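Local atomic coordinates of putative uncharacterized protein (Ustilago maydis, PDB entry 4GNX), a protein that probably binds single-stranded DNA through an OB-fold domain, as a subunit of the three-chain replication protein A complex. Residues V12-R15 with Q16-A20; E126-H129 with A130-V134. All coordinates share one frame; numbering follows the deposited sequence.

How the contacts relate
Both contacts are local, made between residues three to five apart along the chain, and neither holds two distant elements together. Contact 1 is core: it forms the start of helix 14-19, with its centre about 8 Å from the centre of the chain. Contact 2 lies near the end of helix 117-135, about 16 Å from that centre, and is partly buried. The chemistry follows: a polar capping box in contact 1, regular helical bonds and a CH-pi contact in contact 2. The contact centres are 13 Å apart, yet the two meet by packing, with Gln16 NE2 3.9 Å from His131 CB and Ala127 CB beside Val12, Thr13 and Gln16. Other subunits touch both.

Contact 1: residues V12-R15 with Q16-A20; sequences VTIR and QILNA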
loop_
_atom_site.group_PDB
_atom_site.type_symbol
_atom_site.label_atom_id
_atom_site.label_comp_id
_atom_site.label_asym_id
_atom_site.label_seq_id
_atom_site.Cartn_x
_atom_site.Cartn_y
_atom_site.Cartn_z
ATOM N N VAL B 12 1.354 12.335 -10.477
ATOM C CA VAL B 12 2.317 13.409 -10.545
ATOM C C VAL B 12 1.730 14.651 -9.959
ATOM O O VAL B 12 0.512 14.790 -9.886
ATOM C CB VAL B 12 2.721 13.762 -11.999
ATOM C CG1 VAL B 12 3.576 12.659 -12.645
ATOM C CG2 VAL B 12 1.499 14.099 -12.836
ATOM N N THR B 13 2.617 15.555 -9.543
ATOM C CA THR B 13 2.213 16.894 -9.115
ATOM C C THR B 13 2.405 17.833 -10.279
ATOM O O THR B 13 3.205 17.585 -11.178
ATOM C CB THR B 13 3.105 17.434 -8.001
ATOM O OG1 THR B 13 4.444 17.605 -8.525
ATOM C CG2 THR B 13 3.074 16.498 -6.758
ATOM N N ILE B 14 1.680 18.934 -10.254
ATOM C CA ILE B 14 1.810 19.881 -11.322
ATOM C C ILE B 14 3.262 20.315 -11.445
ATOM O O ILE B 14 3.756 20.494 -12.579
ATOM C CB ILE B 14 0.844 21.057 -11.139
ATOM C CG1 ILE B 14 -0.607 20.525 -11.290
ATOM C CG2 ILE B 14 1.174 22.177 -12.131
ATOM C CD1 ILE B 14 -1.697 21.515 -10.938
ATOM N N ARG B 15 3.963 20.429 -10.305
ATOM C CA ARG B 15 5.380 20.807 -10.341
ATOM C C ARG B 15 6.243 19.868 -11.175
ATOM O O ARG B 15 7.109 20.327 -11.960
ATOM C CB ARG B 15 5.969 20.852 -8.957
ATOM C CG ARG B 15 7.290 21.596 -8.889
ATOM C CD ARG B 15 6.990 23.048 -8.560
ATOM N NE ARG B 15 7.172 23.949 -9.693
ATOM C CZ ARG B 15 6.608 25.143 -9.821
ATOM N NH1 ARG B 15 5.769 25.617 -8.902
ATOM N NH2 ARG B 15 6.875 25.861 -10.897
ATOM N N GLN B 16 6.024 18.557 -10.991
ATOM C CA GLN B 16 6.723 17.547 -11.787
ATOM C C GLN B 16 6.359 17.687 -13.243
ATOM O O GLN B 16 7.244 17.656 -14.110
ATOM C CB GLN B 16 6.422 16.140 -11.328
ATOM C CG GLN B 16 7.107 15.702 -10.042
ATOM C CD GLN B 16 6.511 14.398 -9.529
ATOM O OE1 GLN B 16 5.274 14.281 -9.345
ATOM N NE2 GLN B 16 7.367 13.400 -9.334
ATOM N N ILE B 17 5.076 17.883 -13.529
ATOM C CA ILE B 17 4.703 18.191 -14.909
ATOM C C ILE B 17 5.553 19.348 -15.429
ATOM O O ILE B 17 6.168 19.229 -16.477
ATOM C CB ILE B 17 3.206 18.475 -15.067
ATOM C CG1 ILE B 17 2.405 17.264 -14.582
ATOM C CG2 ILE B 17 2.881 18.763 -16.515
ATOM C CD1 ILE B 17 0.933 17.522 -14.443
ATOM N N LEU B 18 5.642 20.432 -14.663
ATOM C CA LEU B 18 6.414 21.603 -15.073
ATOM C C LEU B 18 7.927 21.375 -15.161
ATOM O O LEU B 18 8.632 22.097 -15.891
ATOM C CB LEU B 18 6.123 22.782 -14.134
ATOM C CG LEU B 18 4.691 23.342 -14.127
ATOM C CD1 LEU B 18 4.484 24.340 -12.998
ATOM C CD2 LEU B 18 4.292 23.958 -15.460
ATOM N N ASN B 19 8.439 20.402 -14.410
ATOM C CA ASN B 19 9.871 20.168 -14.447
ATOM C C ASN B 19 10.276 19.071 -15.376
ATOM O O ASN B 19 11.461 18.797 -15.506
ATOM C CB ASN B 19 10.407 19.882 -13.063
ATOM C CG ASN B 19 10.457 21.114 -12.215
ATOM O OD1 ASN B 19 10.676 22.219 -12.718
ATOM N ND2 ASN B 19 10.239 20.946 -10.926
ATOM N N ALA B 20 9.301 18.438 -16.026
ATOM C CA ALA B 20 9.584 17.375 -16.983
ATOM C C ALA B 20 10.392 17.944 -18.143
ATOM O O ALA B 20 10.187 19.078 -18.562
ATOM C CB ALA B 20 8.298 16.743 -17.471
#
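The guanidinium of Arg15 carries one methyl of Leu18, CD1, on one face: it stands 3.5 Å above the plane, off centre toward the rim, and NH2 is its nearest atom. Near that plane, at an edge, lies the amide of Asn19, whose ND2 is also 3.6 Å from Arg15 CG; the two flat groups are turned 40° against each other. With bends at chi2 and chi3 the arginine stands outward from the helix beside Leu18, while NH1 is directed to Asp112 of a neighbouring subunit in a long, weak ion pair.

The other flat group, the Gln16 amide, works through its oxygen. Thr13 N donates to Gln16 OE1 at 3.0 Å, with an N-H...O angle of 162° and the donor in the carbonyl plane. In return, Gln16 N donates to Thr13 OG1 over 3.1 Å, a similarly straight bond. The threonine reaches this position because its hydroxyl sits between backbone N and carbonyl carbon (chi1 65°), turned into the first helical turn. OG1 is also hydrogen-bonded to Leu109 O of the neighbouring subunit, giving the buried hydroxyl two partners.

Behind the cap, Ile17 N bonds Thr13 O and Leu18 N bonds Ile14 O at 2.8 Å, starting the regular helical ladder; Asn19 N to Arg15 O is weak. Apolar contacts run beside it, Val12 CG2 crossing Ile17 CG1 at 3.7 Å and Ile14 CG2 lying alongside Leu18 CD1 at 4.0 Å. Ile14 and Ile17 both also pack on Phe41 of strand 38-50 and on Ile66 of strand 65-71, so the short helix is seated against the beta-sheet of the OB fold. The reciprocal bonds between Thr13 and Gln16 define a capping box, with Thr13 as the N-cap of helix 14-19.

Contact 2: residues E126-H129 with A130-V134; sequences EAVH and AHLQV. Unlike the reference sequence in segment 130-134: Val134 (reference Ala).
Gln133 lies over one face of the His129 imidazole: its CG is 4.1 Å from the ring centroid and 21° off the normal, the geometry of a CH-pi contact, although offset toward the rim. The amide beyond it follows the ring loosely, its plane 27° from that of the imidazole, with CD 3.6 Å from His129 NE2. The first torsion of the histidine sets CG opposite the backbone N (chi1 -175°), and the second turns the ring so that its face meets Gln133 CG.

On a different side of the helix, Val128 and Leu132 run alongside each other and point the same way, CG1 of Val128 meeting CD1 of Leu132 at 3.9 Å. Both pairs are four residues apart, the i to i+4 spacing of an alpha-helix, and the backbone confirms it: Ala130 N donates to Glu126 O at 2.7 Å, His131 N to Ala127 O at 3.0 Å and Leu132 N to Val128 O at 2.8 Å. The fourth bond, from Gln133 N to His129 O at 3.1 Å, is weak. Helix 117-135 follows the OB-fold strands, and in replication protein A the corresponding C-terminal helices of the three subunits gather into a bundle; the outer contacts here are consistent with that.

Ala130 packs on Pro11 of strand 9-11 in the same chain. Val128 rests on Ile440 of one partner subunit and on Phe110 of the other, and Leu132 likewise touches Tyr443 of the first and Phe106 of the second. That same Tyr443 of the neighbouring subunit hydrogen-bonds through OH to Gln133 NE2, giving the amide beside His129 a partner on that subunit.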
loop_
_atom_site.group_PDB
_atom_site.type_symbol
_atom_site.label_atom_id
_atom_site.label_comp_id
_atom_site.label_asym_id
_atom_site.label_seq_id
_atom_site.Cartn_x
_atom_site.Cartn_y
_atom_site.Cartn_z
ATOM N N GLU B 126 0.946 9.276 -3.370
ATOM C CA GLU B 126 1.088 8.348 -4.459
ATOM C C GLU B 126 2.180 8.864 -5.373
ATOM O O GLU B 126 2.995 8.088 -5.868
ATOM C CB GLU B 126 -0.239 8.196 -5.186
ATOM C CG GLU B 126 -0.437 6.807 -5.778
ATOM C CD GLU B 126 -1.704 6.665 -6.614
ATOM O OE1 GLU B 126 -1.975 5.492 -7.003
ATOM O OE2 GLU B 126 -2.406 7.700 -6.877
ATOM N N ALA B 127 2.220 10.188 -5.546
ATOM C CA ALA B 127 3.272 10.857 -6.325
ATOM C C ALA B 127 4.624 10.689 -5.685
ATOM O O ALA B 127 5.607 10.425 -6.370
ATOM C CB ALA B 127 2.977 12.330 -6.489
ATOM N N VAL B 128 4.684 10.843 -4.369
ATOM C CA VAL B 128 5.942 10.606 -3.656
ATOM C C VAL B 128 6.348 9.153 -3.906
ATOM O O VAL B 128 7.445 8.862 -4.438
ATOM C CB VAL B 128 5.835 10.943 -2.147
ATOM C CG1 VAL B 128 7.102 10.581 -1.400
ATOM C CG2 VAL B 128 5.558 12.430 -1.965
ATOM N N HIS B 129 5.450 8.240 -3.564
ATOM C CA HIS B 129 5.751 6.822 -3.697
ATOM C C HIS B 129 6.195 6.459 -5.085
ATOM O O HIS B 129 7.197 5.766 -5.260
ATOM C CB HIS B 129 4.564 5.966 -3.253
ATOM C CG HIS B 129 4.863 4.500 -3.246
ATOM N ND1 HIS B 129 5.667 3.936 -2.333
ATOM C CD2 HIS B 129 4.490 3.497 -4.115
ATOM C CE1 HIS B 129 5.795 2.626 -2.589
ATOM N NE2 HIS B 129 5.084 2.357 -3.684
ATOM N N ALA B 130 5.473 6.939 -6.090
ATOM C CA ALA B 130 5.865 6.655 -7.467
ATOM C C ALA B 130 7.280 7.158 -7.735
ATOM O O ALA B 130 8.135 6.366 -8.100
ATOM C CB ALA B 130 4.866 7.223 -8.453
ATOM N N HIS B 131 7.533 8.450 -7.476
ATOM C CA HIS B 131 8.850 9.084 -7.642
ATOM C C HIS B 131 9.940 8.327 -6.970
ATOM O O HIS B 131 11.022 8.173 -7.522
ATOM C CB HIS B 131 8.819 10.509 -7.113
ATOM C CG HIS B 131 10.169 11.162 -7.038
ATOM N ND1 HIS B 131 10.845 11.291 -5.871
ATOM C CD2 HIS B 131 10.979 11.719 -8.032
ATOM C CE1 HIS B 131 12.032 11.899 -6.107
ATOM N NE2 HIS B 131 12.111 12.161 -7.432
ATOM N N LEU B 132 9.659 7.840 -5.767
ATOM C CA LEU B 132 10.628 7.047 -5.050
ATOM C C LEU B 132 10.943 5.738 -5.728
ATOM O O LEU B 132 12.057 5.263 -5.657
ATOM C CB LEU B 132 10.157 6.779 -3.643
ATOM C CG LEU B 132 10.440 7.916 -2.675
ATOM C CD1 LEU B 132 9.696 7.673 -1.369
ATOM C CD2 LEU B 132 11.945 8.059 -2.455
ATOM N N GLN B 133 9.968 5.150 -6.397
ATOM C CA GLN B 133 10.169 3.838 -6.981
ATOM C C GLN B 133 10.891 3.863 -8.320
ATOM O O GLN B 133 11.572 2.894 -8.675
ATOM C CB GLN B 133 8.852 3.099 -7.066
ATOM C CG GLN B 133 8.336 2.731 -5.692
ATOM C CD GLN B 133 7.880 1.296 -5.645
ATOM O OE1 GLN B 133 7.004 0.883 -6.413
ATOM N NE2 GLN B 133 8.481 0.515 -4.754
ATOM N N VAL B 134 10.760 4.966 -9.054
ATOM C CA VAL B 134 11.491 5.154 -10.308
ATOM C C VAL B 134 12.912 5.602 -10.028
ATOM O O VAL B 134 13.776 5.499 -10.885
ATOM C CB VAL B 134 10.886 6.250 -11.206
ATOM C CG1 VAL B 134 10.917 5.797 -12.652
ATOM C CG2 VAL B 134 9.465 6.585 -10.809
#